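Local coordinates for AlkZ (Streptomyces sahachiroi, PDB 5UUJ), which belongs to the AlkZ-like DNA glycosylase family of the helix-turn-helix clan, a family whose known folds are built around winged-helix motifs, at residues G129-V134 against D139-R144; H177-G182 against A191-A196; Q289-P294 against G325-V330; Q11-R16 against E299-P304; P107-A112 against G163-P168. All blocks are in the same frame, centred on the assembly; numbering follows the deposited sequence.

Contact 1. Residues G129-V134 against D139-R144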
# COMPACT_ATOMS: atom_id res chain seq x y z
N GLY A 129 -3.59 26.79 2.86
CA GLY A 129 -4.53 27.90 2.83
C GLY A 129 -5.33 27.95 1.53
O GLY A 129 -6.53 28.21 1.54
N ILE A 130 -4.65 27.69 0.42
CA ILE A 130 -5.29 27.72 -0.89
C ILE A 130 -6.34 26.62 -1.02
O ILE A 130 -7.41 26.84 -1.59
CB ILE A 130 -4.23 27.59 -2.01
CG1 ILE A 130 -3.36 28.85 -2.05
CG2 ILE A 130 -4.89 27.39 -3.38
CD1 ILE A 130 -2.05 28.66 -2.79
N LEU A 131 -6.04 25.44 -0.49
CA LEU A 131 -6.89 24.27 -0.70
C LEU A 131 -7.96 24.07 0.38
O LEU A 131 -8.76 23.15 0.30
CB LEU A 131 -6.03 23.01 -0.79
CG LEU A 131 -5.07 22.91 -1.97
CD1 LEU A 131 -4.37 21.56 -1.96
CD2 LEU A 131 -5.78 23.13 -3.30
N ASP A 132 -7.98 24.95 1.38
CA ASP A 132 -8.96 24.84 2.45
C ASP A 132 -10.37 25.03 1.88
O ASP A 132 -10.78 26.16 1.59
CB ASP A 132 -8.68 25.87 3.55
CG ASP A 132 -9.52 25.64 4.79
OD1 ASP A 132 -9.11 26.11 5.87
OD2 ASP A 132 -10.58 24.99 4.70
N GLY A 133 -11.10 23.93 1.73
CA GLY A 133 -12.46 23.98 1.23
C GLY A 133 -12.51 24.31 -0.25
O GLY A 133 -13.53 24.81 -0.75
N VAL A 134 -11.41 24.04 -0.94
CA VAL A 134 -11.26 24.37 -2.35
C VAL A 134 -10.64 23.19 -3.11
O VAL A 134 -9.73 22.54 -2.62
CB VAL A 134 -10.38 25.62 -2.54
CG1 VAL A 134 -10.26 25.97 -4.02
CG2 VAL A 134 -10.95 26.79 -1.76
N ASP A 139 -2.50 22.34 -12.37
CA ASP A 139 -2.21 23.60 -13.04
C ASP A 139 -2.87 24.78 -12.34
O ASP A 139 -2.28 25.85 -12.22
CB ASP A 139 -2.67 23.53 -14.50
CG ASP A 139 -1.85 22.57 -15.33
OD1 ASP A 139 -0.62 22.47 -15.10
OD2 ASP A 139 -2.43 21.91 -16.22
N GLU A 140 -4.10 24.58 -11.87
CA GLU A 140 -4.81 25.63 -11.16
C GLU A 140 -4.11 25.97 -9.84
O GLU A 140 -3.99 27.14 -9.48
CB GLU A 140 -6.26 25.21 -10.89
CG GLU A 140 -7.15 25.29 -12.12
CD GLU A 140 -8.57 24.83 -11.85
OE1 GLU A 140 -8.79 24.13 -10.84
OE2 GLU A 140 -9.47 25.17 -12.65
N LEU A 141 -3.64 24.94 -9.14
CA LEU A 141 -2.95 25.14 -7.87
C LEU A 141 -1.59 25.82 -8.07
O LEU A 141 -1.22 26.73 -7.32
CB LEU A 141 -2.76 23.81 -7.14
CG LEU A 141 -1.95 23.85 -5.84
CD1 LEU A 141 -2.54 24.83 -4.84
CD2 LEU A 141 -1.84 22.46 -5.23
N VAL A 142 -0.85 25.38 -9.08
CA VAL A 142 0.46 25.95 -9.37
C VAL A 142 0.30 27.41 -9.80
O VAL A 142 1.14 28.25 -9.46
CB VAL A 142 1.19 25.15 -10.48
CG1 VAL A 142 2.42 25.90 -10.98
CG2 VAL A 142 1.59 23.78 -9.96
N THR A 143 -0.77 27.70 -10.53
CA THR A 143 -1.04 29.07 -10.98
C THR A 143 -1.31 29.98 -9.78
O THR A 143 -0.86 31.12 -9.76
CB THR A 143 -2.24 29.11 -11.95
OG1 THR A 143 -1.92 28.37 -13.13
CG2 THR A 143 -2.58 30.55 -12.34
N ARG A 144 -2.04 29.47 -8.79
CA ARG A 144 -2.29 30.22 -7.57
C ARG A 144 -0.98 30.52 -6.85
O ARG A 144 -0.74 31.63 -6.38
CB ARG A 144 -3.23 29.46 -6.64
CG ARG A 144 -4.70 29.48 -7.05
CD ARG A 144 -5.31 30.87 -6.90
NE ARG A 144 -5.10 31.42 -5.57
CZ ARG A 144 -5.88 31.19 -4.52
NH1 ARG A 144 -6.95 30.41 -4.63
NH2 ARG A 144 -5.60 31.75 -3.34
O HOH W 1 -8.28 29.34 -2.34
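Ile130 and Arg144 run past each other in opposite directions, so that the branched isoleucine side chain lies along the folded arginine. CG2, the beta-branch, meets both Arg144 and Leu141: it sits 3.8 Å above the plane of the Arg144 guanidinium, displaced toward the rim of one face, with NH1 of Arg144 its nearest atom there. The other limb of Ile130 follows the same side chain, CG1 lying 3.9 Å from Arg144 NH2 and CD1 approaching Arg144 CB. Bends at chi2 and chi3 fold the arginine back against the isoleucine. CG2 of Ile130 has its second neighbour, CD1 of Leu141, at 3.8 Å. The same leucine methyl meets CD2 of Leu131 at 4.0 Å, those two side chains being set about perpendicular.

The contact joins the end of helix 117-130 to helix 138-146 across a short connection containing strand 136-137, a helix-strand-helix order consistent with the winged-helix architecture of the family. A type II turn from Leu131 to Val134 starts that connection, closed by Val134 N bonding to Leu131 O, with Gly133 taking the positive phi (71°) that suits this position. Leu136 of the short strand touches both Ile130 and Leu131.

Beside this apolar contact a water ties the two segments together. It donates to Ile130 O at 2.8 Å and accepts from Arg144 NH1 at 2.9 Å, lying in the guanidinium plane while Ile130 CG2 occupies a face.

Contact 2. Residues H177-G182 against A191-A196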
# COMPACT_ATOMS: atom_id res chain seq x y z
N HIS A 177 -5.99 13.95 -2.85
CA HIS A 177 -6.87 14.02 -4.02
C HIS A 177 -8.25 14.53 -3.63
O HIS A 177 -8.79 14.16 -2.59
CB HIS A 177 -7.02 12.65 -4.68
CG HIS A 177 -5.87 12.27 -5.56
ND1 HIS A 177 -6.03 11.55 -6.72
CD2 HIS A 177 -4.54 12.50 -5.44
CE1 HIS A 177 -4.85 11.35 -7.28
NE2 HIS A 177 -3.93 11.92 -6.52
N GLY A 178 -8.81 15.39 -4.47
CA GLY A 178 -10.22 15.72 -4.39
C GLY A 178 -10.95 14.82 -5.36
O GLY A 178 -10.35 13.91 -5.93
N PRO A 179 -12.26 15.06 -5.55
CA PRO A 179 -12.98 14.31 -6.58
C PRO A 179 -12.42 14.64 -7.96
O PRO A 179 -12.08 15.80 -8.20
CB PRO A 179 -14.43 14.81 -6.43
CG PRO A 179 -14.48 15.49 -5.09
CD PRO A 179 -13.12 16.03 -4.86
N ASN A 180 -12.31 13.65 -8.83
CA ASN A 180 -11.85 13.92 -10.19
C ASN A 180 -12.80 14.85 -10.91
O ASN A 180 -14.02 14.70 -10.80
CB ASN A 180 -11.69 12.62 -10.98
CG ASN A 180 -10.56 11.75 -10.47
OD1 ASN A 180 -9.68 12.21 -9.74
ND2 ASN A 180 -10.58 10.48 -10.85
N ARG A 181 -12.25 15.83 -11.61
CA ARG A 181 -13.03 16.68 -12.49
C ARG A 181 -12.94 16.10 -13.90
O ARG A 181 -11.97 16.34 -14.62
CB ARG A 181 -12.52 18.12 -12.46
CG ARG A 181 -13.44 19.12 -13.15
CD ARG A 181 -12.78 20.48 -13.26
NE ARG A 181 -12.35 20.99 -11.97
CZ ARG A 181 -11.48 21.98 -11.80
NH1 ARG A 181 -10.93 22.57 -12.86
NH2 ARG A 181 -11.14 22.38 -10.58
N GLY A 182 -13.95 15.33 -14.28
CA GLY A 182 -13.88 14.55 -15.50
C GLY A 182 -12.74 13.56 -15.40
O GLY A 182 -12.76 12.67 -14.54
N ALA A 191 -8.32 18.23 5.81
CA ALA A 191 -9.14 18.72 6.91
C ALA A 191 -10.52 19.19 6.44
O ALA A 191 -11.52 18.90 7.07
CB ALA A 191 -8.42 19.84 7.63
N SER A 192 -10.56 19.92 5.32
CA SER A 192 -11.83 20.47 4.85
C SER A 192 -12.69 19.42 4.14
O SER A 192 -13.91 19.49 4.18
CB SER A 192 -11.58 21.65 3.90
OG SER A 192 -11.00 21.24 2.68
N GLN A 193 -12.05 18.43 3.52
CA GLN A 193 -12.80 17.40 2.79
C GLN A 193 -13.40 16.35 3.72
O GLN A 193 -14.50 15.86 3.47
CB GLN A 193 -11.91 16.72 1.75
CG GLN A 193 -12.64 15.66 0.95
CD GLN A 193 -11.91 15.28 -0.33
OE1 GLN A 193 -12.41 15.53 -1.43
NE2 GLN A 193 -10.74 14.67 -0.20
N PHE A 194 -12.69 16.00 4.78
CA PHE A 194 -13.08 14.87 5.62
C PHE A 194 -13.64 15.29 6.99
O PHE A 194 -14.16 14.45 7.72
CB PHE A 194 -11.89 13.93 5.80
CG PHE A 194 -11.39 13.36 4.50
CD1 PHE A 194 -12.17 12.46 3.78
CD2 PHE A 194 -10.16 13.73 3.99
CE1 PHE A 194 -11.73 11.94 2.58
CE2 PHE A 194 -9.71 13.21 2.79
CZ PHE A 194 -10.49 12.32 2.08
N GLY A 195 -13.54 16.57 7.32
CA GLY A 195 -14.15 17.10 8.53
C GLY A 195 -13.81 16.34 9.80
O GLY A 195 -12.64 16.17 10.14
N ALA A 196 -14.84 15.89 10.50
CA ALA A 196 -14.67 15.23 11.79
C ALA A 196 -13.93 13.89 11.68
O ALA A 196 -13.47 13.35 12.68
CB ALA A 196 -16.02 15.01 12.44
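Gly178 and Gln193 mark the closest approach of the two backbones, their CA atoms still 7.8 Å apart, and one long side chain spans the interval. His177 ends strand 176-177 and leads into the loop that returns to strand 186-188, an arrangement consistent with the wing of a winged-helix motif; Gly178 is backbone-bonded to Thr186 of the returning strand. Opposite it, helix 190-194 is finishing: Gly195 leaves the helical conformation with positive phi, after a weak bond from its N to Ala191 O.

Gln193 puts CG anti to its backbone nitrogen (chi1 -179°) and stays extended beyond it, carrying the carboxamide straight out from the helix to the edge of the loop. Its NE2 donates to His177 O at 3.1 Å. The bond is nearly straight, with an N-H...O angle of 167°, and the acceptor lies close to the amide plane while the donor lies in the plane of the carbonyl. Such a coplanar bond favours this rotation of the carboxamide about chi3. On the helix side, the chain of Gln193 is backed by its neighbour, CG resting 4.0 Å above the centre of the Phe194 ring. Phe194 in turn packs on Met74 and Pro88.

The hydrogen-bonded amide leaves its oxygen turned to the loop that follows His177. There Gln193 OE1 rests 3.7 Å from Gly178 CA and 3.5 Å from Pro179 CD.

Contact 3. Residues Q289-P294 against G325-V330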
# COMPACT_ATOMS: atom_id res chain seq x y z
N GLN A 289 -0.99 -6.17 -2.11
CA GLN A 289 -0.45 -5.98 -0.77
C GLN A 289 0.09 -7.26 -0.15
O GLN A 289 0.98 -7.21 0.70
CB GLN A 289 -1.51 -5.38 0.15
CG GLN A 289 -1.82 -3.91 -0.13
CD GLN A 289 -0.62 -3.00 0.11
OE1 GLN A 289 -0.25 -2.74 1.25
NE2 GLN A 289 -0.02 -2.53 -0.98
N TYR A 290 -0.43 -8.42 -0.56
CA TYR A 290 0.09 -9.68 -0.05
C TYR A 290 1.59 -9.78 -0.35
O TYR A 290 2.36 -10.33 0.44
CB TYR A 290 -0.64 -10.89 -0.66
CG TYR A 290 -0.11 -12.20 -0.14
CD1 TYR A 290 -0.49 -12.69 1.10
CD2 TYR A 290 0.81 -12.94 -0.88
CE1 TYR A 290 0.01 -13.89 1.59
CE2 TYR A 290 1.32 -14.13 -0.40
CZ TYR A 290 0.92 -14.60 0.83
OH TYR A 290 1.42 -15.79 1.32
N LEU A 291 1.98 -9.22 -1.49
CA LEU A 291 3.37 -9.18 -1.91
C LEU A 291 4.12 -7.99 -1.32
O LEU A 291 5.23 -8.14 -0.80
CB LEU A 291 3.46 -9.11 -3.43
CG LEU A 291 4.05 -10.30 -4.19
CD1 LEU A 291 4.07 -9.99 -5.67
CD2 LEU A 291 5.45 -10.65 -3.70
N LEU A 292 3.51 -6.82 -1.41
CA LEU A 292 4.19 -5.57 -1.08
C LEU A 292 4.38 -5.39 0.43
O LEU A 292 5.26 -4.64 0.85
CB LEU A 292 3.44 -4.37 -1.65
CG LEU A 292 3.31 -4.30 -3.18
CD1 LEU A 292 2.68 -2.98 -3.58
CD2 LEU A 292 4.66 -4.49 -3.87
N GLY A 293 3.56 -6.06 1.22
CA GLY A 293 3.70 -6.00 2.66
C GLY A 293 5.07 -6.50 3.09
O GLY A 293 5.90 -5.72 3.55
N PRO A 294 5.32 -7.80 2.91
CA PRO A 294 6.64 -8.36 3.22
C PRO A 294 7.72 -7.90 2.24
O PRO A 294 8.91 -7.96 2.57
CB PRO A 294 6.43 -9.88 3.11
CG PRO A 294 4.95 -10.08 3.16
CD PRO A 294 4.36 -8.85 2.54
N GLY A 325 0.79 -20.28 -0.31
CA GLY A 325 1.33 -19.05 0.25
C GLY A 325 2.52 -18.47 -0.50
O GLY A 325 2.91 -17.33 -0.25
N ARG A 326 3.10 -19.24 -1.41
CA ARG A 326 4.28 -18.82 -2.17
C ARG A 326 3.93 -18.45 -3.60
O ARG A 326 3.05 -19.06 -4.21
CB ARG A 326 5.34 -19.93 -2.18
CG ARG A 326 5.92 -20.24 -0.82
CD ARG A 326 7.00 -21.32 -0.90
NE ARG A 326 8.16 -20.88 -1.67
CZ ARG A 326 8.40 -21.20 -2.94
NH1 ARG A 326 7.56 -21.97 -3.63
NH2 ARG A 326 9.49 -20.75 -3.54
N VAL A 327 4.62 -17.45 -4.15
CA VAL A 327 4.45 -17.07 -5.55
C VAL A 327 5.09 -18.13 -6.44
O VAL A 327 6.28 -18.42 -6.31
CB VAL A 327 5.07 -15.68 -5.84
CG1 VAL A 327 4.96 -15.33 -7.33
CG2 VAL A 327 4.39 -14.62 -5.00
N VAL A 328 4.30 -18.71 -7.34
CA VAL A 328 4.77 -19.80 -8.20
C VAL A 328 4.56 -19.49 -9.68
O VAL A 328 4.76 -20.37 -10.53
CB VAL A 328 4.06 -21.12 -7.86
CG1 VAL A 328 4.46 -21.61 -6.48
CG2 VAL A 328 2.55 -20.97 -7.95
N GLY A 329 4.17 -18.26 -9.99
CA GLY A 329 3.96 -17.85 -11.36
C GLY A 329 3.28 -16.50 -11.47
O GLY A 329 2.99 -15.86 -10.46
N VAL A 330 3.04 -16.07 -12.70
CA VAL A 330 2.32 -14.83 -12.98
C VAL A 330 1.15 -15.10 -13.91
O VAL A 330 1.05 -16.18 -14.50
CB VAL A 330 3.23 -13.76 -13.62
CG1 VAL A 330 4.36 -13.38 -12.67
CG2 VAL A 330 3.77 -14.25 -14.96
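With CG anti to the backbone N (chi1 180°), Tyr290 swings its ring out from helix 289-292 toward Gly325, and its hydroxyl ends beside that residue's carbonyl. Gly325 belongs to the tight turn of a beta-hairpin, between antiparallel strands 320-323 and 326-334 of a five-stranded mixed sheet, and its backbone adopts a positive phi of 93°. The helix thus bonds to the end of the hairpin by way of one phenol.

Tyr290 OH donates to Gly325 O at 2.7 Å. The donor lies in the carbonyl plane on a lone pair, at a C=O...O angle of 119°, and the acceptor in turn sits at the edge of the ring, close to its plane; CE2 of Tyr290 is 3.6 Å from the same oxygen. All of this is buried, so the hydrogen bond satisfies a hydroxyl that is shut off from solvent. Phe13 and Met17 of helix 9-19 also pack against the tyrosine.

One residue along the helix, the tip of Leu291 reaches the strand. Val327, which points back at it, also packs on Val320 and Val301. The apolar approach is loose: Leu291 CD2 stands 4.3 Å from Val327 CG2.

Contact 4. Residues Q11-R16 against E299-P304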
# COMPACT_ATOMS: atom_id res chain seq x y z
N GLN A 11 2.42 -21.84 8.03
CA GLN A 11 1.53 -21.33 9.06
C GLN A 11 1.36 -19.82 8.91
O GLN A 11 0.24 -19.31 8.90
CB GLN A 11 2.06 -21.65 10.46
CG GLN A 11 1.80 -23.06 10.93
CD GLN A 11 2.11 -23.23 12.40
OE1 GLN A 11 3.26 -23.09 12.83
NE2 GLN A 11 1.08 -23.54 13.19
N VAL A 12 2.49 -19.12 8.80
CA VAL A 12 2.48 -17.67 8.66
C VAL A 12 1.68 -17.23 7.43
O VAL A 12 0.88 -16.30 7.51
CB VAL A 12 3.92 -17.11 8.57
CG1 VAL A 12 3.93 -15.63 8.16
CG2 VAL A 12 4.64 -17.28 9.91
N PHE A 13 1.88 -17.92 6.31
CA PHE A 13 1.18 -17.57 5.08
C PHE A 13 -0.33 -17.70 5.24
O PHE A 13 -1.09 -16.82 4.83
CB PHE A 13 1.65 -18.44 3.91
CG PHE A 13 3.11 -18.28 3.58
CD1 PHE A 13 3.78 -17.10 3.85
CD2 PHE A 13 3.81 -19.32 3.00
CE1 PHE A 13 5.11 -16.96 3.53
CE2 PHE A 13 5.15 -19.19 2.68
CZ PHE A 13 5.80 -18.00 2.95
N ALA A 14 -0.76 -18.81 5.84
CA ALA A 14 -2.18 -19.05 6.08
C ALA A 14 -2.76 -17.98 7.01
O ALA A 14 -3.87 -17.50 6.78
CB ALA A 14 -2.39 -20.43 6.66
N TRP A 15 -2.01 -17.63 8.05
CA TRP A 15 -2.47 -16.64 9.00
C TRP A 15 -2.59 -15.27 8.34
O TRP A 15 -3.58 -14.56 8.53
CB TRP A 15 -1.53 -16.56 10.20
CG TRP A 15 -1.98 -15.58 11.23
CD1 TRP A 15 -2.91 -15.78 12.21
CD2 TRP A 15 -1.52 -14.23 11.39
NE1 TRP A 15 -3.07 -14.64 12.95
CE2 TRP A 15 -2.23 -13.67 12.47
CE3 TRP A 15 -0.59 -13.44 10.71
CZ2 TRP A 15 -2.03 -12.36 12.90
CZ3 TRP A 15 -0.39 -12.13 11.14
CH2 TRP A 15 -1.11 -11.61 12.22
N ARG A 16 -1.57 -14.90 7.56
CA ARG A 16 -1.60 -13.64 6.83
C ARG A 16 -2.80 -13.57 5.89
O ARG A 16 -3.48 -12.55 5.82
CB ARG A 16 -0.30 -13.46 6.03
CG ARG A 16 0.91 -13.10 6.87
CD ARG A 16 2.18 -13.10 6.04
NE ARG A 16 3.34 -12.72 6.84
CZ ARG A 16 4.60 -12.77 6.40
NH1 ARG A 16 4.86 -13.20 5.17
NH2 ARG A 16 5.59 -12.41 7.20
N GLU A 299 12.60 -13.79 0.07
CA GLU A 299 12.90 -14.99 -0.70
C GLU A 299 12.11 -16.23 -0.28
O GLU A 299 12.10 -17.22 -1.00
CB GLU A 299 14.41 -15.29 -0.63
CG GLU A 299 15.25 -14.23 -1.34
CD GLU A 299 16.75 -14.50 -1.26
OE1 GLU A 299 17.16 -15.67 -1.37
OE2 GLU A 299 17.51 -13.52 -1.10
N VAL A 300 11.45 -16.19 0.88
CA VAL A 300 10.64 -17.33 1.30
C VAL A 300 9.30 -17.33 0.56
O VAL A 300 8.65 -18.36 0.46
CB VAL A 300 10.37 -17.34 2.83
CG1 VAL A 300 11.69 -17.33 3.60
CG2 VAL A 300 9.48 -16.18 3.25
N VAL A 301 8.90 -16.17 0.05
CA VAL A 301 7.67 -16.04 -0.71
C VAL A 301 7.94 -16.14 -2.21
O VAL A 301 7.19 -16.80 -2.94
CB VAL A 301 6.96 -14.70 -0.42
CG1 VAL A 301 5.73 -14.51 -1.31
CG2 VAL A 301 6.58 -14.63 1.05
N LEU A 302 9.01 -15.49 -2.65
CA LEU A 302 9.35 -15.41 -4.07
C LEU A 302 10.82 -15.72 -4.28
O LEU A 302 11.69 -14.98 -3.84
CB LEU A 302 9.01 -14.02 -4.62
CG LEU A 302 9.48 -13.70 -6.04
CD1 LEU A 302 8.91 -14.68 -7.05
CD2 LEU A 302 9.09 -12.28 -6.41
N ALA A 303 11.09 -16.83 -4.96
CA ALA A 303 12.46 -17.27 -5.22
C ALA A 303 13.24 -16.19 -5.98
O ALA A 303 12.71 -15.59 -6.91
CB ALA A 303 12.46 -18.57 -6.00
N PRO A 304 14.50 -15.94 -5.57
CA PRO A 304 15.26 -14.84 -6.18
C PRO A 304 15.46 -14.99 -7.69
O PRO A 304 15.48 -13.99 -8.40
CB PRO A 304 16.61 -14.90 -5.45
CG PRO A 304 16.70 -16.28 -4.91
CD PRO A 304 15.30 -16.68 -4.58
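The N-terminal helix 9-19 is attached to the loop between helices 289-292 and 307-310 through Phe13, whose ring meets Val300 and Val301. Those two valines lie in a short run with helical backbone angles but without regular helical bonding, and Val301 is also backbone-bonded to Val327 of the neighbouring sheet strand. The contact therefore joins the start of the chain to the middle strand, 326-334, of the C-terminal sheet, by way of the loop.

Phe13 has CG beside its backbone N (chi1 -63°), which directs the ring from the helix toward the loop. Its CE1 is 3.7 Å from Val301 CG2, the two side chains passing in opposite directions, and CZ lies 3.9 Å from the same methyl. From the far end of the ring CZ also meets Val300, 4.1 Å from its CG2 and 3.8 Å from its carbonyl O. The valine atoms approach obliquely to the ring plane. Trp9, a turn earlier on the helix, touches Val300 as well, and Arg326 packs on Phe13 while its NE gives Val300 O a weak hydrogen bond.

With no hydrogen bond between the segments, the attachment rests on apolar contact in a largely buried setting, which fixes direction less strictly than a polar bond would.

Contact 5. Residues P107-A112 against G163-P168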
# COMPACT_ATOMS: atom_id res chain seq x y z
N PRO A 107 20.41 16.94 0.60
CA PRO A 107 20.95 17.71 -0.53
C PRO A 107 20.54 17.15 -1.89
O PRO A 107 20.19 17.93 -2.78
CB PRO A 107 22.47 17.59 -0.32
CG PRO A 107 22.62 17.48 1.16
CD PRO A 107 21.42 16.71 1.65
N SER A 108 20.57 15.83 -2.04
CA SER A 108 20.22 15.19 -3.31
C SER A 108 18.78 15.53 -3.74
O SER A 108 18.52 15.71 -4.93
CB SER A 108 20.40 13.67 -3.21
OG SER A 108 19.64 13.12 -2.15
N TRP A 109 17.86 15.62 -2.79
CA TRP A 109 16.48 15.98 -3.09
C TRP A 109 16.39 17.44 -3.53
O TRP A 109 15.66 17.77 -4.47
CB TRP A 109 15.58 15.75 -1.87
CG TRP A 109 14.12 15.78 -2.19
CD1 TRP A 109 13.32 14.70 -2.48
CD2 TRP A 109 13.26 16.93 -2.23
NE1 TRP A 109 12.03 15.12 -2.70
CE2 TRP A 109 11.97 16.48 -2.55
CE3 TRP A 109 13.47 18.30 -2.02
CZ2 TRP A 109 10.88 17.35 -2.68
CZ3 TRP A 109 12.39 19.16 -2.14
CH2 TRP A 109 11.11 18.68 -2.46
N THR A 110 17.12 18.31 -2.84
CA THR A 110 17.17 19.73 -3.20
C THR A 110 17.71 19.92 -4.62
O THR A 110 17.17 20.71 -5.39
CB THR A 110 18.04 20.52 -2.21
OG1 THR A 110 17.62 20.24 -0.86
CG2 THR A 110 17.93 22.02 -2.46
N ARG A 111 18.79 19.21 -4.94
CA ARG A 111 19.42 19.36 -6.25
C ARG A 111 18.48 18.91 -7.37
O ARG A 111 18.45 19.51 -8.44
CB ARG A 111 20.73 18.56 -6.31
CG ARG A 111 21.83 19.10 -5.42
CD ARG A 111 23.18 18.47 -5.76
NE ARG A 111 23.19 17.02 -5.57
CZ ARG A 111 23.63 16.40 -4.48
NH1 ARG A 111 24.11 17.08 -3.45
NH2 ARG A 111 23.60 15.07 -4.42
N ALA A 112 17.71 17.86 -7.12
CA ALA A 112 16.85 17.29 -8.14
C ALA A 112 15.56 18.10 -8.31
O ALA A 112 15.09 18.30 -9.43
CB ALA A 112 16.52 15.84 -7.79
N GLY A 163 5.19 16.15 -9.11
CA GLY A 163 5.04 14.83 -8.54
C GLY A 163 5.97 14.57 -7.37
O GLY A 163 5.64 13.83 -6.45
N SER A 164 7.14 15.20 -7.41
CA SER A 164 8.14 15.03 -6.36
C SER A 164 7.94 16.02 -5.22
O SER A 164 8.09 15.68 -4.05
CB SER A 164 9.55 15.18 -6.95
OG SER A 164 10.54 14.97 -5.96
N VAL A 165 7.58 17.26 -5.57
CA VAL A 165 7.47 18.34 -4.60
C VAL A 165 6.22 18.21 -3.72
O VAL A 165 6.20 18.68 -2.59
CB VAL A 165 7.46 19.71 -5.32
CG1 VAL A 165 7.19 20.85 -4.35
CG2 VAL A 165 8.78 19.94 -6.03
N LEU A 166 5.19 17.55 -4.24
CA LEU A 166 3.92 17.44 -3.52
C LEU A 166 4.00 16.45 -2.36
O LEU A 166 3.16 16.47 -1.46
CB LEU A 166 2.80 17.03 -4.48
CG LEU A 166 2.85 15.63 -5.12
CD1 LEU A 166 2.28 14.55 -4.21
CD2 LEU A 166 2.12 15.60 -6.45
N LYS A 167 4.99 15.56 -2.38
CA LYS A 167 5.00 14.44 -1.44
C LYS A 167 5.22 14.87 0.02
O LYS A 167 4.52 14.39 0.90
CB LYS A 167 6.05 13.42 -1.87
CG LYS A 167 5.71 12.79 -3.21
CD LYS A 167 6.54 11.55 -3.52
CE LYS A 167 6.14 10.99 -4.88
NZ LYS A 167 6.83 9.71 -5.19
N PRO A 168 6.18 15.78 0.27
CA PRO A 168 6.27 16.31 1.64
C PRO A 168 4.97 16.94 2.12
O PRO A 168 4.61 16.83 3.29
CB PRO A 168 7.38 17.36 1.54
CG PRO A 168 8.22 16.92 0.40
CD PRO A 168 7.30 16.23 -0.57
O HOH W 2 9.82 13.41 -3.23
O HOH W 3 13.30 15.63 -5.83
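Trp109 NE1 donates to a water at 2.8 Å, and that water passes a hydrogen bond on to Ser164 O at 3.0 Å, linking indole and helix backbone. The contact is between helix 107-113 and helix 162-172, whose N-to-C directions make an angle of 134°, well off antiparallel, with their short axes 11.4 Å apart; the indole bridges that distance. Helix 162-172 leads into strand 176-177 and the hairpin to 186-188, an order consistent with the winged-helix motif of the family, and Val120 of helix 117-130 touches Trp109 and Pro168 while Leu123 touches Val165.

Trp109 has CG anti to its backbone N (chi1 -166°), which extends the indole from its helix, N-H edge and benzo ring leading. Ser164 O lies near the ring plane, 3.5 Å from CZ2 of Trp109, so the carbonyl meets the edge that also carries the water. Pro168 CG comes up obliquely to the same CZ2 at 4.1 Å, and CH2 makes a looser approach to Val165 CG2. A second water sits over one face of the indole; it is bonded to Ser164 OG at 2.8 Å and reaches Trp109 O weakly.

Helix 162-172 is kinked where N of residues 167 and 168 makes no bond to the preceding turn. Proline has no N-H to offer Ser164 O, the carbonyl four residues earlier, and it is the first water that donates to this oxygen.

How the contacts relate
From the N terminus, helix 9-19 opens contact 4, whose long loop closes only at residues 299-304 and encloses contacts 5, 1 and 2. Contact 5 opens next at 107-112; contact 1 opens and closes inside it, before contact 5 closes at 163-168, joining helices 107-113 and 162-172. Contact 2 follows in series and touches contact 1 through the Glu140-Arg181 salt bridge and a weak hydrogen bond from Gly133 N to Ser192 OG. Contact 3 opens at 289-294, before contact 4 has closed, and closes at 325-330 after it, so the two cross. They also touch, Val327 N meeting Val301 O, and bind the N-terminal helix to the C-terminal sheet, on the other side of the chain's centre from contact 1.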